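Local coordinates for uncharacterized protein (Deinococcus radiodurans, PDB 3NQN) that is of unknown function but binds calcium ions and belongs to a family grouped with the Bet v 1-like fold, at residues R36-L41 against L64-E69; L79-L84 against W90-G95; A97-A100 against E104-F107. One frame throughout, in Å; residues are numbered along the deposited sequence. Where two conformers were deposited one is given.

Contact 1: R36-L41 against L64-E69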
loop_
_atom_site.group_PDB
_atom_site.type_symbol
_atom_site.label_atom_id
_atom_site.label_comp_id
_atom_site.label_asym_id
_atom_site.label_seq_id
_atom_site.Cartn_x
_atom_site.Cartn_y
_atom_site.Cartn_z
ATOM N N ARG A 36 11.111 1.926 15.604
ATOM C CA ARG A 36 10.579 2.833 14.601
ATOM C C ARG A 36 10.913 2.345 13.198
ATOM O O ARG A 36 11.792 1.483 13.005
ATOM C CB ARG A 36 11.168 4.245 14.776
ATOM C CG ARG A 36 10.739 4.995 16.061
ATOM C CD ARG A 36 11.806 6.020 16.471
ATOM N NE ARG A 36 11.835 7.161 15.593
ATOM C CZ ARG A 36 12.918 7.879 15.289
ATOM N NH1 ARG A 36 14.128 7.545 15.738
ATOM N NH2 ARG A 36 12.791 8.925 14.484
ATOM N N PHE A 37 10.192 2.914 12.228
ATOM C CA PHE A 37 10.393 2.681 10.796
ATOM C C PHE A 37 9.933 1.322 10.324
ATOM O O PHE A 37 10.204 0.933 9.187
ATOM C CB PHE A 37 11.836 2.974 10.386
ATOM C CG PHE A 37 12.337 4.298 10.879
ATOM C CD1 PHE A 37 11.764 5.481 10.428
ATOM C CD2 PHE A 37 13.365 4.368 11.822
ATOM C CE1 PHE A 37 12.222 6.725 10.889
ATOM C CE2 PHE A 37 13.824 5.599 12.281
ATOM C CZ PHE A 37 13.253 6.779 11.813
ATOM N N LEU A 38 9.191 0.623 11.182
ATOM C CA LEU A 38 8.508 -0.604 10.806
ATOM C C LEU A 38 7.001 -0.349 10.941
ATOM O O LEU A 38 6.393 -0.614 11.989
ATOM C CB LEU A 38 8.939 -1.788 11.691
ATOM C CG LEU A 38 10.406 -2.243 11.573
ATOM C CD1 LEU A 38 10.646 -3.467 12.463
ATOM C CD2 LEU A 38 10.787 -2.534 10.112
ATOM N N ARG A 39 6.391 0.144 9.873
ATOM C CA ARG A 39 4.992 0.528 9.929
ATOM C C ARG A 39 4.069 -0.697 9.884
ATOM O O ARG A 39 4.380 -1.696 9.240
ATOM C CB ARG A 39 4.657 1.496 8.789
ATOM C CG ARG A 39 3.433 2.391 9.078
ATOM C CD ARG A 39 3.085 3.273 7.891
ATOM N NE ARG A 39 2.558 2.491 6.768
ATOM C CZ ARG A 39 2.227 3.003 5.580
ATOM N NH1 ARG A 39 2.392 4.302 5.333
ATOM N NH2 ARG A 39 1.753 2.206 4.625
ATOM N N GLY A 40 2.926 -0.598 10.564
ATOM C CA GLY A 40 1.916 -1.656 10.533
ATOM C C GLY A 40 2.377 -2.952 11.161
ATOM O O GLY A 40 1.857 -4.025 10.855
ATOM N N LEU A 41 3.315 -2.847 12.088
ATOM C CA LEU A 41 3.878 -4.018 12.738
ATOM C C LEU A 41 2.777 -4.793 13.450
ATOM O O LEU A 41 1.940 -4.205 14.145
ATOM C CB LEU A 41 4.950 -3.577 13.725
ATOM C CG LEU A 41 6.042 -4.547 14.146
ATOM C CD1 LEU A 41 6.720 -5.225 12.942
ATOM C CD2 LEU A 41 7.066 -3.770 14.983
ATOM N N LEU A 64 6.839 -1.395 1.347
ATOM C CA LEU A 64 7.370 -2.713 0.984
ATOM C C LEU A 64 7.113 -3.652 2.165
ATOM O O LEU A 64 7.659 -3.442 3.272
ATOM C CB LEU A 64 8.886 -2.639 0.706
ATOM C CG LEU A 64 9.388 -2.051 -0.619
ATOM C CD1 LEU A 64 8.941 -0.597 -0.825
ATOM C CD2 LEU A 64 10.937 -2.178 -0.699
ATOM N N PRO A 65 6.297 -4.691 1.952
ATOM C CA PRO A 65 5.984 -5.546 3.068
ATOM C C PRO A 65 7.118 -6.516 3.421
ATOM O O PRO A 65 8.050 -6.726 2.621
ATOM C CB PRO A 65 4.757 -6.312 2.577
ATOM C CG PRO A 65 4.937 -6.387 1.108
ATOM C CD PRO A 65 5.614 -5.120 0.714
ATOM N N PHE A 66 7.065 -7.023 4.643
ATOM C CA PHE A 66 7.897 -8.134 5.072
ATOM C C PHE A 66 7.047 -8.995 5.971
ATOM O O PHE A 66 6.049 -8.528 6.544
ATOM C CB PHE A 66 9.141 -7.677 5.833
ATOM C CG PHE A 66 8.858 -7.172 7.241
ATOM C CD1 PHE A 66 8.845 -8.054 8.328
ATOM C CD2 PHE A 66 8.633 -5.835 7.477
ATOM C CE1 PHE A 66 8.585 -7.599 9.605
ATOM C CE2 PHE A 66 8.364 -5.380 8.754
ATOM C CZ PHE A 66 8.337 -6.275 9.819
ATOM N N ARG A 67 7.440 -10.254 6.077
ATOM C CA ARG A 67 6.824 -11.192 6.970
ATOM C C ARG A 67 7.913 -12.198 7.363
ATOM O O ARG A 67 8.613 -12.755 6.491
ATOM C CB ARG A 67 5.659 -11.891 6.287
ATOM C CG ARG A 67 4.741 -12.644 7.225
ATOM C CD ARG A 67 3.450 -13.106 6.498
ATOM N NE ARG A 67 2.422 -13.564 7.445
ATOM C CZ ARG A 67 1.293 -12.901 7.744
ATOM N NH1 ARG A 67 1.003 -11.729 7.169
ATOM N NH2 ARG A 67 0.445 -13.419 8.622
ATOM N N SER A 68 8.062 -12.420 8.655
ATOM C CA SER A 68 9.086 -13.317 9.163
ATOM C C SER A 68 8.530 -14.300 10.200
ATOM O O SER A 68 7.649 -13.970 10.981
ATOM C CB SER A 68 10.211 -12.524 9.790
ATOM O OG SER A 68 10.832 -11.648 8.852
ATOM N N GLU A 69 9.094 -15.492 10.203
ATOM C CA GLU A 69 8.737 -16.542 11.145
ATOM C C GLU A 69 9.500 -16.325 12.443
ATOM O O GLU A 69 10.701 -15.998 12.424
ATOM C CB GLU A 69 9.110 -17.900 10.537
ATOM C CG GLU A 69 8.841 -19.106 11.421
ATOM C CD GLU A 69 9.424 -20.392 10.838
ATOM O OE1 GLU A 69 10.155 -20.308 9.817
ATOM O OE2 GLU A 69 9.171 -21.479 11.409
#
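Across the contact the nearest CA atoms are those of L38 and F66, 9.5 Å apart, so side chains alone bridge a type II beta turn from L38 to L41 and the strand that carries F66. G40 occupies the turn's third position with a positive phi of 65°, a value most easily adopted by a residue lacking a CB. The phenyl ring of F66 is the shared target. Its chi1, 73°, sets CG between the backbone N and the carbonyl carbon and sends the ring across to the turn. There CD1 of L41 meets CZ of F66 at 3.7 Å, at the ring edge and close to its plane. The side chain of L38 crosses that of F66 at about a right angle, with CD2 of L38 4.0 Å from CE2 of F66. The cluster spreads beyond these three side chains: L38 touches V143 of helix 122-153, L41 touches V48, and F66 rests on L52 and V93. R39 instead forms a salt bridge with E51. Leucine methyls and a phenyl ring suit the place because they need no polar partners; with no hydrogen bond across it, the contact probably rests on dispersion and the hydrophobic effect.

Contact 2: L79-L84 against W90-G95; sequences LRPLTL and WVAVSG
L84, in the loop that joins strands 76-81 and 90-99 of a beta hairpin, lies over one face of the W90 indole. CB of L84 is 4.0 Å from the centroid of the five-membered ring and 26° off its normal, a CH-pi contact. Backbone joins in: C of T83 and N of L84 lie above the same face, toward its rim. CG2 of T83 lies 4.0 Å from CZ2 of W90. A chi1 of 58° lifts the W90 ring toward this segment, and a broad aromatic suits a place where it can support a whole length of chain; H114 also stacks on it. Further along, CB of P81 packs 3.7 Å from CB of A92, a small partner that leaves room for the proline ring. Proline has no N-H to offer; V93 O accepts a hydrogen bond from S68 OG. Where the two segments diverge, a water lies between L82 O (2.7 Å) and V91 O (2.9 Å), placed to donate to either, though with more acceptors in reach than it has protons. Regular pairing holds at L79 and G95: L79 N donates to G95 O at 2.8 Å, and G95 N returns a bond to L79 O at 3.1 Å.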
loop_
_atom_site.group_PDB
_atom_site.type_symbol
_atom_site.label_atom_id
_atom_site.label_comp_id
_atom_site.label_asym_id
_atom_site.label_seq_id
_atom_site.Cartn_x
_atom_site.Cartn_y
_atom_site.Cartn_z
ATOM N N LEU A 79 14.196 -14.215 13.989
ATOM C CA LEU A 79 13.227 -13.987 12.918
ATOM C C LEU A 79 13.852 -14.535 11.654
ATOM O O LEU A 79 15.006 -14.212 11.325
ATOM C CB LEU A 79 12.933 -12.498 12.713
ATOM C CG LEU A 79 12.243 -11.761 13.852
ATOM C CD1 LEU A 79 11.964 -10.350 13.433
ATOM C CD2 LEU A 79 10.946 -12.467 14.274
ATOM N N ARG A 80 13.115 -15.388 10.967
ATOM C CA ARG A 80 13.543 -15.930 9.691
ATOM C C ARG A 80 12.539 -15.504 8.609
ATOM O O ARG A 80 11.364 -15.749 8.738
ATOM C CB ARG A 80 13.656 -17.431 9.776
ATOM C CG ARG A 80 14.782 -17.866 10.664
ATOM C CD ARG A 80 14.921 -19.356 10.720
ATOM N NE ARG A 80 15.911 -19.741 11.720
ATOM C CZ ARG A 80 16.004 -20.952 12.256
ATOM N NH1 ARG A 80 15.164 -21.921 11.889
ATOM N NH2 ARG A 80 16.936 -21.200 13.158
ATOM N N PRO A 81 13.027 -14.807 7.562
ATOM C CA PRO A 81 12.168 -14.162 6.571
ATOM C C PRO A 81 11.431 -15.113 5.674
ATOM O O PRO A 81 11.952 -16.173 5.329
ATOM C CB PRO A 81 13.162 -13.337 5.736
ATOM C CG PRO A 81 14.426 -14.056 5.846
ATOM C CD PRO A 81 14.451 -14.608 7.249
ATOM N N LEU A 82 10.208 -14.742 5.321
ATOM C CA LEU A 82 9.436 -15.496 4.349
ATOM C C LEU A 82 9.524 -14.805 2.999
ATOM O O LEU A 82 9.616 -13.576 2.914
ATOM C CB LEU A 82 7.985 -15.632 4.793
ATOM C CG LEU A 82 7.797 -16.378 6.119
ATOM C CD1 LEU A 82 6.332 -16.600 6.380
ATOM C CD2 LEU A 82 8.561 -17.714 6.102
ATOM N N THR A 83 9.533 -15.605 1.947
ATOM C CA THR A 83 9.584 -15.108 0.591
ATOM C C THR A 83 8.218 -14.557 0.209
ATOM O O THR A 83 7.196 -15.219 0.410
ATOM C CB THR A 83 9.948 -16.240 -0.380
ATOM O OG1 THR A 83 11.191 -16.820 0.015
ATOM C CG2 THR A 83 10.065 -15.727 -1.817
ATOM N N LEU A 84 8.193 -13.338 -0.317
ATOM C CA LEU A 84 6.940 -12.738 -0.787
ATOM C C LEU A 84 6.955 -12.700 -2.329
ATOM O O LEU A 84 7.933 -13.087 -2.945
ATOM C CB LEU A 84 6.729 -11.357 -0.149
ATOM C CG LEU A 84 6.746 -11.364 1.390
ATOM C CD1 LEU A 84 6.510 -9.965 1.942
ATOM C CD2 LEU A 84 5.723 -12.329 1.952
ATOM N N TRP A 90 9.608 -5.979 -2.003
ATOM C CA TRP A 90 9.383 -6.444 -0.656
ATOM C C TRP A 90 10.720 -6.514 0.082
ATOM O O TRP A 90 11.770 -6.314 -0.518
ATOM C CB TRP A 90 8.673 -7.805 -0.657
ATOM C CG TRP A 90 9.424 -8.939 -1.420
ATOM C CD1 TRP A 90 9.449 -9.141 -2.765
ATOM C CD2 TRP A 90 10.139 -10.039 -0.835
ATOM N NE1 TRP A 90 10.182 -10.273 -3.068
ATOM C CE2 TRP A 90 10.629 -10.832 -1.898
ATOM C CE3 TRP A 90 10.468 -10.395 0.489
ATOM C CZ2 TRP A 90 11.397 -11.980 -1.684
ATOM C CZ3 TRP A 90 11.229 -11.535 0.702
ATOM C CH2 TRP A 90 11.691 -12.317 -0.384
ATOM N N VAL A 91 10.653 -6.722 1.389
ATOM C CA VAL A 91 11.835 -6.775 2.226
ATOM C C VAL A 91 11.879 -8.084 3.014
ATOM O O VAL A 91 10.833 -8.591 3.449
ATOM C CB VAL A 91 11.838 -5.583 3.245
ATOM C CG1 VAL A 91 12.990 -5.723 4.262
ATOM C CG2 VAL A 91 11.914 -4.250 2.511
ATOM N N ALA A 92 13.084 -8.648 3.129
ATOM C CA ALA A 92 13.361 -9.815 3.982
ATOM C C ALA A 92 14.029 -9.303 5.253
ATOM O O ALA A 92 15.118 -8.741 5.186
ATOM C CB ALA A 92 14.281 -10.759 3.296
ATOM N N VAL A 93 13.356 -9.493 6.396
ATOM C CA VAL A 93 13.859 -9.080 7.699
ATOM C C VAL A 93 14.287 -10.301 8.508
ATOM O O VAL A 93 13.482 -11.210 8.774
ATOM C CB VAL A 93 12.802 -8.307 8.491
ATOM C CG1 VAL A 93 13.332 -7.960 9.919
ATOM C CG2 VAL A 93 12.395 -7.025 7.747
ATOM N N SER A 94 15.571 -10.375 8.812
ATOM C CA SER A 94 16.123 -11.475 9.608
ATOM C C SER A 94 16.717 -10.899 10.876
ATOM O O SER A 94 17.147 -9.761 10.893
ATOM C CB SER A 94 17.223 -12.208 8.843
ATOM O OG SER A 94 16.825 -12.562 7.541
ATOM N N GLY A 95 16.720 -11.693 11.937
ATOM C CA GLY A 95 17.300 -11.273 13.199
ATOM C C GLY A 95 17.577 -12.433 14.129
ATOM O O GLY A 95 16.903 -13.496 14.070
HETATM O O HOH W 1 9.535 -11.084 3.999
#

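Contact 3: A97-A100 against E104-F107; sequences ATAA and EMAF
M105, present as selenomethionine, faces A99 in a non-hydrogen-bonded pair of two antiparallel strands. CB of M105 starts 3.7 Å from T98 O. CG of M105 then passes 4.4 Å from CB of A99, whose single methyl leaves space for the longer chain. Past CG the side chain is extended (chi2 177°) until it bends at chi3, -61°, and SE and CE lead away from residues 97-100; the side chain touches A21 and F24 of helix 18-26, a suitable place for a flexible apolar group. On the same face CB of A97 approaches the F107 ring obliquely, 3.7 Å from CD1, and F107 meets F10. The other face bears T98 and A106, and a water there links T98 OG1 at 3.0 Å with E104 O, to which it donates, at 2.9 Å. T98 N donates to A106 O at 3.0 Å, in the carbonyl plane, and A106 N answers to T98 O. Nearer the turn, A100 N donates to E104 O at 2.8 Å, and the E104 carboxylate reaches R13 in a salt bridge. Paired backbone bonds, faces that alternate and a short connection, 100-103, identify an antiparallel beta hairpin joining strands 90-99 and 104-114.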
loop_
_atom_site.group_PDB
_atom_site.type_symbol
_atom_site.label_atom_id
_atom_site.label_comp_id
_atom_site.label_asym_id
_atom_site.label_seq_id
_atom_site.Cartn_x
_atom_site.Cartn_y
_atom_site.Cartn_z
ATOM N N ALA A 97 18.758 -13.110 18.352
ATOM C CA ALA A 97 18.913 -12.517 19.668
ATOM C C ALA A 97 19.269 -13.579 20.688
ATOM O O ALA A 97 18.689 -14.685 20.695
ATOM C CB ALA A 97 17.613 -11.794 20.095
ATOM N N THR A 98 20.201 -13.246 21.572
ATOM C CA THR A 98 20.556 -14.154 22.658
ATOM C C THR A 98 20.543 -13.382 23.974
ATOM O O THR A 98 20.767 -12.182 23.992
ATOM C CB THR A 98 21.936 -14.764 22.467
ATOM O OG1 THR A 98 22.914 -13.721 22.489
ATOM C CG2 THR A 98 22.016 -15.518 21.150
ATOM N N ALA A 99 20.201 -14.082 25.050
ATOM C CA ALA A 99 20.204 -13.529 26.405
ATOM C C ALA A 99 21.138 -14.398 27.221
ATOM O O ALA A 99 21.086 -15.639 27.142
ATOM C CB ALA A 99 18.819 -13.552 26.995
ATOM N N ALA A 100 22.033 -13.762 27.952
ATOM C CA ALA A 100 23.040 -14.483 28.694
ATOM C C ALA A 100 22.947 -14.193 30.182
ATOM O O ALA A 100 21.988 -13.547 30.657
ATOM C CB ALA A 100 24.417 -14.127 28.169
ATOM N N GLU A 104 22.513 -9.904 29.893
ATOM C CA GLU A 104 23.227 -9.353 28.750
ATOM C C GLU A 104 22.603 -9.885 27.449
ATOM O O GLU A 104 22.573 -11.093 27.231
ATOM C CB GLU A 104 24.705 -9.756 28.822
ATOM C CG GLU A 104 25.448 -9.269 30.087
ATOM C CD GLU A 104 25.617 -7.758 30.129
ATOM O OE1 GLU A 104 25.438 -7.116 29.078
ATOM O OE2 GLU A 104 25.945 -7.216 31.208
HETATM N N MSE A 105 22.106 -8.993 26.602
HETATM C CA MSE A 105 21.503 -9.399 25.336
HETATM C C MSE A 105 22.368 -8.992 24.144
HETATM O O MSE A 105 23.014 -7.952 24.162
HETATM C CB MSE A 105 20.107 -8.787 25.188
HETATM C CG MSE A 105 19.131 -9.227 26.289
HETATM SE SE MSE A 105 17.441 -8.376 26.142
HETATM C CE MSE A 105 17.930 -6.490 26.331
ATOM N N ALA A 106 22.378 -9.846 23.129
ATOM C CA ALA A 106 23.073 -9.588 21.874
ATOM C C ALA A 106 22.045 -9.674 20.765
ATOM O O ALA A 106 21.227 -10.606 20.732
ATOM C CB ALA A 106 24.202 -10.627 21.635
ATOM N N PHE A 107 22.094 -8.708 19.853
ATOM C CA PHE A 107 21.207 -8.670 18.710
ATOM C C PHE A 107 22.006 -8.519 17.427
ATOM O O PHE A 107 23.040 -7.855 17.407
ATOM C CB PHE A 107 20.258 -7.473 18.827
ATOM C CG PHE A 107 19.348 -7.533 20.009
ATOM C CD1 PHE A 107 18.109 -8.141 19.908
ATOM C CD2 PHE A 107 19.723 -6.964 21.232
ATOM C CE1 PHE A 107 17.256 -8.216 21.015
ATOM C CE2 PHE A 107 18.880 -7.024 22.328
ATOM C CZ PHE A 107 17.640 -7.649 22.221
HETATM O O HOH W 2 23.789 -12.459 25.023
#

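All three contacts reach the same antiparallel sheet. Contacts 1 and 2 adjoin: strands 60-73 and 76-81 are neighbours, and E69 N probably bonds to R80 O. Contacts 2 and 3 share strand 90-99, pairing it with a different neighbour each time, and their centres are about 20 Å apart. Contact 1 is partly buried and wholly apolar, bringing the turn that leads into edge strand 41-43 against strand 60-73 by side chains alone. Contact 2 lies nearer the surface, with little regular pairing but an aromatic platform and a bridging water. Contact 3, partly buried, is most regular in its backbone bonding, with an apolar face toward helix 18-26 and one bridging water beside T98 on the other face.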